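PDB 6NIM: bromodomain factor 2 protein from Trypanosoma cruzi, which probably reads acetyl-lysine marks, as on histones, through its bromodomain, the module for which bromosporine is a ligand. Local coordinates for residues Asp27-Phe32 against Thr91-Gln96; Asn82-Asn87 against Gln96-Arg101. All coordinates share one frame; numbering follows the deposited sequence.

Contact 1: residues Asp27-Phe32 against Thr91-Gln96; sequences DKLKMF and TEWHQQ
Asp27 meets the side-chain amide of Gln96 through OD1, which accepts a nearly straight hydrogen bond (169°) from Gln96 NE2 at 2.8 Å. The donor approaches 44° out of the carboxylate plane; OD1 also accepts Met31 N on its syn lone pair and OD2 binds Phe32 N, so three N-H groups grip the carboxylate and fix its rotation. In the type I turn from Asp27 to Lys30, Leu29 N reaches an in-plane lone pair of Gln96 OE1 at 3.1 Å, so both ends of the amide, carried on an extended chain with CG anti to the backbone N (chi1 -167°), are used. Leu29 CD1 lies over one face of the Trp93 indole, 4.2 Å from the five-membered-ring centroid, in CH-pi contact, and a water links Leu29 O to Trp93 NE1. Met31 places CE 3.4 Å from Trp93 O and SD obliquely to the indole in a Met-aromatic contact. Met31 CG covers one face of the Phe32 ring, whose CE2 comes obliquely within 3.7 Å of Gln96 NE2. The start of the ZA loop is thus pinned to the C-terminal helix of the bromodomain's four-helix bundle; by family, Phe32 and Trp93 probably match the ZA-loop phenylalanine and gatekeeper beside the acetyl-lysine pocket.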
ATOM      1  N   ASP A  27      -1.912   8.849  18.925  1.00 20.22           N
ATOM      2  CA  ASP A  27      -0.748   9.499  18.269  1.00 20.63           C
ATOM      3  C   ASP A  27      -0.052  10.439  19.276  1.00 22.63           C
ATOM      4  O   ASP A  27      -0.229  11.634  19.191  1.00 23.44           O
ATOM      5  CB  ASP A  27      -1.185  10.227  16.995  1.00 18.94           C
ATOM      6  CG  ASP A  27      -0.072  10.926  16.232  1.00 19.34           C
ATOM      7  OD1 ASP A  27       1.130  10.771  16.615  1.00 20.34           O
ATOM      8  OD2 ASP A  27      -0.395  11.654  15.284  1.00 17.40           O
ATOM      9  N   LYS A  28       0.795   9.912  20.151  1.00 23.81           N
ATOM     10  CA  LYS A  28       1.385  10.696  21.282  1.00 28.06           C
ATOM     11  C   LYS A  28       2.324  11.769  20.735  1.00 27.06           C
ATOM     12  O   LYS A  28       2.274  12.908  21.245  1.00 27.05           O
ATOM     13  CB  LYS A  28       2.125   9.772  22.252  1.00 31.18           C
ATOM     14  CG  LYS A  28       1.289   8.618  22.777  1.00 36.51           C
ATOM     15  CD  LYS A  28       0.169   9.010  23.720  1.00 40.38           C
ATOM     16  CE  LYS A  28      -1.027   9.632  23.027  1.00 40.78           C
ATOM     17  NZ  LYS A  28      -2.264   9.424  23.806  1.00 45.68           N
ATOM     18  N   LEU A  29       3.079  11.459  19.682  1.00 22.38           N
ATOM     19  CA  LEU A  29       4.014  12.412  19.033  1.00 22.71           C
ATOM     20  C   LEU A  29       3.254  13.441  18.178  1.00 22.27           C
ATOM     21  O   LEU A  29       3.875  14.392  17.720  1.00 21.84           O
ATOM     22  CB  LEU A  29       5.043  11.619  18.232  1.00 23.13           C
ATOM     23  CG  LEU A  29       6.022  10.810  19.078  1.00 24.44           C
ATOM     24  CD1 LEU A  29       6.846   9.870  18.203  1.00 23.60           C
ATOM     25  CD2 LEU A  29       6.949  11.738  19.866  1.00 26.57           C
ATOM     26  N   LYS A  30       1.963  13.252  17.936  1.00 23.35           N
ATOM     27  CA  LYS A  30       1.151  14.092  17.022  1.00 23.36           C
ATOM     28  C   LYS A  30       1.768  14.123  15.612  1.00 24.49           C
ATOM     29  O   LYS A  30       1.675  15.153  14.902  1.00 25.43           O
ATOM     30  CB  LYS A  30       1.017  15.486  17.635  1.00 27.02           C
ATOM     31  CG  LYS A  30       0.455  15.493  19.043  1.00 28.31           C
ATOM     32  CD  LYS A  30       0.136  16.901  19.513  1.00 33.27           C
ATOM     33  CE  LYS A  30      -0.150  16.941  20.994  1.00 37.65           C
ATOM     34  NZ  LYS A  30      -1.386  16.197  21.316  1.00 40.96           N
ATOM     35  N   MET A  31       2.379  13.021  15.193  1.00 21.07           N
ATOM     36  CA  MET A  31       3.148  12.959  13.933  1.00 21.09           C
ATOM     37  C   MET A  31       2.204  12.660  12.756  1.00 19.12           C
ATOM     38  O   MET A  31       2.625  12.765  11.599  1.00 18.58           O
ATOM     39  CB  MET A  31       4.238  11.888  14.047  1.00 20.82           C
ATOM     40  CG  MET A  31       3.690  10.507  14.253  1.00 19.68           C
ATOM     41  SD  MET A  31       4.989   9.256  14.442  1.00 19.29           S
ATOM     42  CE  MET A  31       5.574   9.118  12.752  1.00 21.54           C
ATOM     43  N   PHE A  32       0.946  12.319  13.040  1.00 18.67           N
ATOM     44  CA  PHE A  32      -0.064  11.951  12.019  1.00 19.33           C
ATOM     45  C   PHE A  32      -1.238  12.950  12.012  1.00 20.80           C
ATOM     46  O   PHE A  32      -2.196  12.731  11.260  1.00 18.78           O
ATOM     47  CB  PHE A  32      -0.611  10.550  12.305  1.00 18.32           C
ATOM     48  CG  PHE A  32       0.378   9.412  12.259  1.00 18.76           C
ATOM     49  CD1 PHE A  32       1.177   9.190  11.144  1.00 18.95           C
ATOM     50  CD2 PHE A  32       0.499   8.554  13.345  1.00 18.61           C
ATOM     51  CE1 PHE A  32       2.062   8.126  11.107  1.00 19.01           C
ATOM     52  CE2 PHE A  32       1.374   7.481  13.298  1.00 19.01           C
ATOM     53  CZ  PHE A  32       2.154   7.272  12.188  1.00 18.54           C
ATOM     54  N   THR A  91      14.582   5.951  15.346  1.00 18.39           N
ATOM     55  CA  THR A  91      13.974   7.209  15.866  1.00 18.68           C
ATOM     56  C   THR A  91      12.636   6.901  16.535  1.00 20.19           C
ATOM     57  O   THR A  91      12.018   5.839  16.241  1.00 18.62           O
ATOM     58  CB  THR A  91      13.793   8.301  14.809  1.00 20.09           C
ATOM     59  OG1 THR A  91      12.735   7.892  13.943  1.00 17.84           O
ATOM     60  CG2 THR A  91      15.073   8.562  14.050  1.00 21.22           C
ATOM     61  N   GLU A  92      12.197   7.795  17.415  0.50 18.41           N
ATOM     62  CA  GLU A  92      10.918   7.632  18.152  0.50 18.50           C
ATOM     63  C   GLU A  92       9.750   7.702  17.152  0.50 18.36           C
ATOM     64  O   GLU A  92       8.756   6.983  17.367  0.50 17.17           O
ATOM     65  CB  GLU A  92      10.850   8.619  19.318  0.50 20.52           C
ATOM     66  CG  GLU A  92      11.562   8.110  20.573  0.50 20.09           C
ATOM     67  CD  GLU A  92      11.128   6.728  21.073  0.50 21.35           C
ATOM     68  OE1 GLU A  92      10.032   6.621  21.666  0.50 23.40           O
ATOM     69  OE2 GLU A  92      11.845   5.743  20.821  0.50 17.57           O
ATOM     70  N   TRP A  93       9.887   8.482  16.076  1.00 19.18           N
ATOM     71  CA  TRP A  93       8.853   8.628  15.006  1.00 19.33           C
ATOM     72  C   TRP A  93       8.725   7.302  14.245  1.00 18.85           C
ATOM     73  O   TRP A  93       7.595   6.769  14.089  1.00 17.08           O
ATOM     74  CB  TRP A  93       9.229   9.809  14.117  1.00 22.07           C
ATOM     75  CG  TRP A  93       9.213  11.081  14.901  1.00 25.47           C
ATOM     76  CD1 TRP A  93       8.143  11.878  15.197  1.00 26.47           C
ATOM     77  CD2 TRP A  93      10.337  11.653  15.586  1.00 25.75           C
ATOM     78  NE1 TRP A  93       8.536  12.907  16.011  1.00 28.45           N
ATOM     79  CE2 TRP A  93       9.874  12.792  16.266  1.00 28.53           C
ATOM     80  CE3 TRP A  93      11.682  11.283  15.705  1.00 32.25           C
ATOM     81  CZ2 TRP A  93      10.714  13.572  17.060  1.00 31.04           C
ATOM     82  CZ3 TRP A  93      12.517  12.072  16.469  1.00 35.76           C
ATOM     83  CH2 TRP A  93      12.036  13.197  17.135  1.00 29.01           C
ATOM     84  N   HIS A  94       9.849   6.705  13.859  1.00 18.67           N
ATOM     85  CA  HIS A  94       9.828   5.386  13.192  1.00 17.59           C
ATOM     86  C   HIS A  94       9.204   4.338  14.117  1.00 17.55           C
ATOM     87  O   HIS A  94       8.426   3.477  13.637  1.00 16.10           O
ATOM     88  CB  HIS A  94      11.227   4.997  12.744  1.00 16.00           C
ATOM     89  CG  HIS A  94      11.274   3.716  11.966  1.00 16.71           C
ATOM     90  ND1 HIS A  94      11.339   3.706  10.590  1.00 18.10           N
ATOM     91  CD2 HIS A  94      11.339   2.424  12.357  1.00 17.52           C
ATOM     92  CE1 HIS A  94      11.408   2.479  10.152  1.00 18.11           C
ATOM     93  NE2 HIS A  94      11.416   1.650  11.226  1.00 18.29           N
ATOM     94  N   GLN A  95       9.532   4.399  15.408  1.00 16.84           N
ATOM     95  CA  GLN A  95       9.063   3.399  16.380  1.00 16.84           C
ATOM     96  C   GLN A  95       7.554   3.554  16.598  1.00 15.56           C
ATOM     97  O   GLN A  95       6.891   2.542  16.636  1.00 16.14           O
ATOM     98  CB  GLN A  95       9.790   3.502  17.717  1.00 17.54           C
ATOM     99  CG  GLN A  95       9.530   2.275  18.571  1.00 18.60           C
ATOM    100  CD  GLN A  95      10.333   2.289  19.836  1.00 18.59           C
ATOM    101  OE1 GLN A  95       9.824   2.691  20.881  1.00 20.35           O
ATOM    102  NE2 GLN A  95      11.616   1.957  19.702  1.00 17.56           N
ATOM    103  N   GLN A  96       7.032   4.786  16.727  1.00 17.21           N
ATOM    104  CA  GLN A  96       5.564   4.964  16.866  1.00 16.41           C
ATOM    105  C   GLN A  96       4.862   4.423  15.612  1.00 16.57           C
ATOM    106  O   GLN A  96       3.807   3.801  15.735  1.00 15.98           O
ATOM    107  CB  GLN A  96       5.149   6.406  17.141  1.00 18.58           C
ATOM    108  CG  GLN A  96       3.686   6.460  17.576  1.00 18.01           C
ATOM    109  CD  GLN A  96       3.182   7.871  17.730  1.00 19.67           C
ATOM    110  OE1 GLN A  96       3.505   8.558  18.693  1.00 20.79           O
ATOM    111  NE2 GLN A  96       2.361   8.289  16.787  1.00 19.72           N
TER
HETATM  112  O   HOH W   1       6.191  14.878  16.198  1.00 47.93           O

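Contact 2: residues Asn82-Asn87 against Gln96-Arg101; sequences NALEYN and QALSFR
Ala97 faces Ala83 and Leu84 where helices 92-110 and 69-86 run side by side, their local axes 9.1 Å apart and 147° from parallel. Its CB touches Ala83 CB at 3.7 Å, methyl against methyl, and also receives CG and CD2 of Leu84; with only methyls at Ala83 and Ala97, the helices come close, the CA atoms of Leu84 and Ala97 being 5.9 Å apart. Leu98, next along the helix, crosses Leu84 at about a right angle, and the two CD2 methyls meet at 3.7 Å. Leu84 CD2 also sits 3.6 Å from Leu98 N. One turn after Ala97, Arg101 lays its aliphatic stem across the other branch of Leu84, Arg101 CD lying 4.0 Å from Leu84 CD1. Its chi1 of -176° and straight run to NE carry the guanidinium past the leucine to polar partners elsewhere: Ala120 O of the second subunit and the Tyr121 carboxylate of its own chain. Leu84 is therefore wedged between Ala97, Leu98 and Arg101, and also packs on Ala119 of the second subunit. The touching groups are almost wholly aliphatic, which implies cohesion from shape fit and burial of carbon surface, with the arginine's charge held beyond the apolar patch.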
ATOM      1  N   ASN A  82       4.239   5.754   5.032  1.00 18.49           N
ATOM      2  CA  ASN A  82       4.985   7.002   4.739  1.00 19.58           C
ATOM      3  C   ASN A  82       5.984   7.251   5.875  1.00 20.00           C
ATOM      4  O   ASN A  82       7.153   7.612   5.608  1.00 18.10           O
ATOM      5  CB  ASN A  82       4.028   8.174   4.511  1.00 19.44           C
ATOM      6  CG  ASN A  82       3.235   8.079   3.218  1.00 20.79           C
ATOM      7  OD1 ASN A  82       3.543   7.286   2.329  1.00 20.14           O
ATOM      8  ND2 ASN A  82       2.213   8.919   3.092  1.00 21.11           N
ATOM      9  N   ALA A  83       5.515   7.109   7.110  1.00 19.08           N
ATOM     10  CA  ALA A  83       6.295   7.425   8.323  1.00 18.15           C
ATOM     11  C   ALA A  83       7.408   6.376   8.474  1.00 18.10           C
ATOM     12  O   ALA A  83       8.511   6.762   8.892  1.00 19.66           O
ATOM     13  CB  ALA A  83       5.401   7.494   9.526  1.00 17.19           C
ATOM     14  N   LEU A  84       7.117   5.113   8.173  1.00 17.39           N
ATOM     15  CA  LEU A  84       8.135   4.023   8.246  1.00 18.73           C
ATOM     16  C   LEU A  84       9.210   4.245   7.172  1.00 19.60           C
ATOM     17  O   LEU A  84      10.410   4.038   7.491  1.00 20.25           O
ATOM     18  CB  LEU A  84       7.449   2.664   8.120  1.00 18.18           C
ATOM     19  CG  LEU A  84       6.714   2.256   9.388  1.00 17.97           C
ATOM     20  CD1 LEU A  84       5.808   1.080   9.133  1.00 17.95           C
ATOM     21  CD2 LEU A  84       7.701   2.000  10.543  1.00 17.06           C
ATOM     22  N   GLU A  85       8.833   4.724   5.983  1.00 20.28           N
ATOM     23  CA  GLU A  85       9.825   5.015   4.906  1.00 23.63           C
ATOM     24  C   GLU A  85      10.651   6.258   5.258  1.00 21.66           C
ATOM     25  O   GLU A  85      11.878   6.256   5.039  1.00 21.53           O
ATOM     26  CB  GLU A  85       9.162   5.276   3.548  1.00 27.24           C
ATOM     27  CG  GLU A  85       8.403   4.113   2.964  1.00 34.30           C
ATOM     28  CD  GLU A  85       7.477   4.505   1.805  1.00 42.37           C
ATOM     29  OE1 GLU A  85       7.914   5.316   0.949  1.00 42.40           O
ATOM     30  OE2 GLU A  85       6.307   4.026   1.761  1.00 48.45           O
ATOM     31  N   TYR A  86       9.999   7.333   5.684  1.00 21.49           N
ATOM     32  CA  TYR A  86      10.644   8.658   5.817  1.00 21.50           C
ATOM     33  C   TYR A  86      11.512   8.727   7.070  1.00 22.06           C
ATOM     34  O   TYR A  86      12.608   9.314   6.976  1.00 21.97           O
ATOM     35  CB  TYR A  86       9.619   9.803   5.823  1.00 21.40           C
ATOM     36  CG  TYR A  86      10.304  11.131   5.921  1.00 22.45           C
ATOM     37  CD1 TYR A  86      10.916  11.682   4.807  1.00 25.80           C
ATOM     38  CD2 TYR A  86      10.442  11.779   7.145  1.00 22.88           C
ATOM     39  CE1 TYR A  86      11.589  12.893   4.891  1.00 24.88           C
ATOM     40  CE2 TYR A  86      11.094  13.001   7.237  1.00 23.29           C
ATOM     41  CZ  TYR A  86      11.684  13.546   6.102  1.00 23.68           C
ATOM     42  OH  TYR A  86      12.365  14.732   6.187  1.00 26.90           O
ATOM     43  N   ASN A  87      11.053   8.168   8.190  1.00 19.98           N
ATOM     44  CA  ASN A  87      11.773   8.264   9.489  1.00 20.77           C
ATOM     45  C   ASN A  87      12.751   7.096   9.577  1.00 22.39           C
ATOM     46  O   ASN A  87      12.371   5.966   9.255  1.00 21.36           O
ATOM     47  CB  ASN A  87      10.782   8.326  10.648  1.00 22.41           C
ATOM     48  CG  ASN A  87       9.919   9.569  10.585  1.00 24.03           C
ATOM     49  OD1 ASN A  87      10.395  10.676  10.854  1.00 21.13           O
ATOM     50  ND2 ASN A  87       8.657   9.391  10.223  1.00 21.94           N
ATOM     51  N   GLN A  96       7.032   4.786  16.727  1.00 17.21           N
ATOM     52  CA  GLN A  96       5.564   4.964  16.866  1.00 16.41           C
ATOM     53  C   GLN A  96       4.862   4.423  15.612  1.00 16.57           C
ATOM     54  O   GLN A  96       3.807   3.801  15.735  1.00 15.98           O
ATOM     55  CB  GLN A  96       5.149   6.406  17.141  1.00 18.58           C
ATOM     56  CG  GLN A  96       3.686   6.460  17.576  1.00 18.01           C
ATOM     57  CD  GLN A  96       3.182   7.871  17.730  1.00 19.67           C
ATOM     58  OE1 GLN A  96       3.505   8.558  18.693  1.00 20.79           O
ATOM     59  NE2 GLN A  96       2.361   8.289  16.787  1.00 19.72           N
ATOM     60  N   ALA A  97       5.461   4.623  14.450  1.00 16.52           N
ATOM     61  CA  ALA A  97       4.878   4.139  13.184  1.00 16.31           C
ATOM     62  C   ALA A  97       4.896   2.609  13.167  1.00 16.92           C
ATOM     63  O   ALA A  97       3.922   2.036  12.670  1.00 17.29           O
ATOM     64  CB  ALA A  97       5.612   4.751  12.045  1.00 16.45           C
ATOM     65  N   LEU A  98       5.923   1.964  13.720  1.00 15.84           N
ATOM     66  CA  LEU A  98       5.950   0.475  13.847  1.00 16.75           C
ATOM     67  C   LEU A  98       4.777   0.020  14.695  1.00 16.51           C
ATOM     68  O   LEU A  98       4.099  -0.945  14.335  1.00 16.78           O
ATOM     69  CB  LEU A  98       7.251   0.006  14.505  1.00 17.39           C
ATOM     70  CG  LEU A  98       8.501  -0.125  13.643  1.00 19.47           C
ATOM     71  CD1 LEU A  98       9.646  -0.601  14.529  1.00 20.43           C
ATOM     72  CD2 LEU A  98       8.302  -1.099  12.475  1.00 19.02           C
ATOM     73  N   SER A  99       4.563   0.716  15.818  1.00 15.86           N
ATOM     74  CA  SER A  99       3.475   0.414  16.766  1.00 16.59           C
ATOM     75  C   SER A  99       2.148   0.565  16.009  1.00 15.52           C
ATOM     76  O   SER A  99       1.275  -0.332  16.076  1.00 15.26           O
ATOM     77  CB  SER A  99       3.574   1.313  17.967  1.00 16.46           C
ATOM     78  OG  SER A  99       2.396   1.206  18.712  1.00 17.72           O
ATOM     79  N   PHE A 100       1.985   1.679  15.306  1.00 16.82           N
ATOM     80  CA  PHE A 100       0.732   1.954  14.562  1.00 15.51           C
ATOM     81  C   PHE A 100       0.501   0.859  13.508  1.00 16.28           C
ATOM     82  O   PHE A 100      -0.657   0.379  13.380  1.00 14.41           O
ATOM     83  CB  PHE A 100       0.730   3.355  13.941  1.00 16.73           C
ATOM     84  CG  PHE A 100       0.058   4.399  14.802  1.00 15.81           C
ATOM     85  CD1 PHE A 100       0.447   4.588  16.117  1.00 19.04           C
ATOM     86  CD2 PHE A 100      -0.987   5.174  14.307  1.00 18.00           C
ATOM     87  CE1 PHE A 100      -0.188   5.522  16.931  1.00 18.67           C
ATOM     88  CE2 PHE A 100      -1.614   6.105  15.121  1.00 18.33           C
ATOM     89  CZ  PHE A 100      -1.197   6.297  16.427  1.00 18.94           C
ATOM     90  N   ARG A 101       1.531   0.480  12.751  1.00 14.98           N
ATOM     91  CA  ARG A 101       1.354  -0.619  11.763  1.00 15.93           C
ATOM     92  C   ARG A 101       0.797  -1.856  12.480  1.00 15.43           C
ATOM     93  O   ARG A 101      -0.058  -2.545  11.936  1.00 16.86           O
ATOM     94  CB  ARG A 101       2.647  -0.979  11.043  1.00 15.19           C
ATOM     95  CG  ARG A 101       2.414  -2.036   9.977  1.00 17.27           C
ATOM     96  CD  ARG A 101       3.649  -2.268   9.139  1.00 18.28           C
ATOM     97  NE  ARG A 101       3.269  -3.180   8.075  1.00 18.76           N
ATOM     98  CZ  ARG A 101       4.034  -3.518   7.048  1.00 20.57           C
ATOM     99  NH1 ARG A 101       5.261  -3.031   6.939  1.00 20.04           N
ATOM    100  NH2 ARG A 101       3.567  -4.381   6.152  1.00 21.22           N
TER

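Overall arrangement
Contacts 1 and 2 lie about 7 Å apart, centre to centre, on the same side of the chain's centre, and share helix 92-110, with Gln96 common to their segments. Along the chain their segments alternate: 27-32, then 82-87, then 91-96 and 96-101. Together they join the loop after helix 13-26 and the end of helix 69-86 to the first turns of helix 92-110. They also touch directly: Phe32 CE2 is 3.5 Å from Phe100 CD2, and His94 ND1 probably hydrogen-bonds Asn87 O. Both flank the 87-91 loop, where Asn87 occupies the place of the bromodomain asparagine that usually binds acetyl-lysine, so they probably frame that pocket; contact 2 also borders the second subunit.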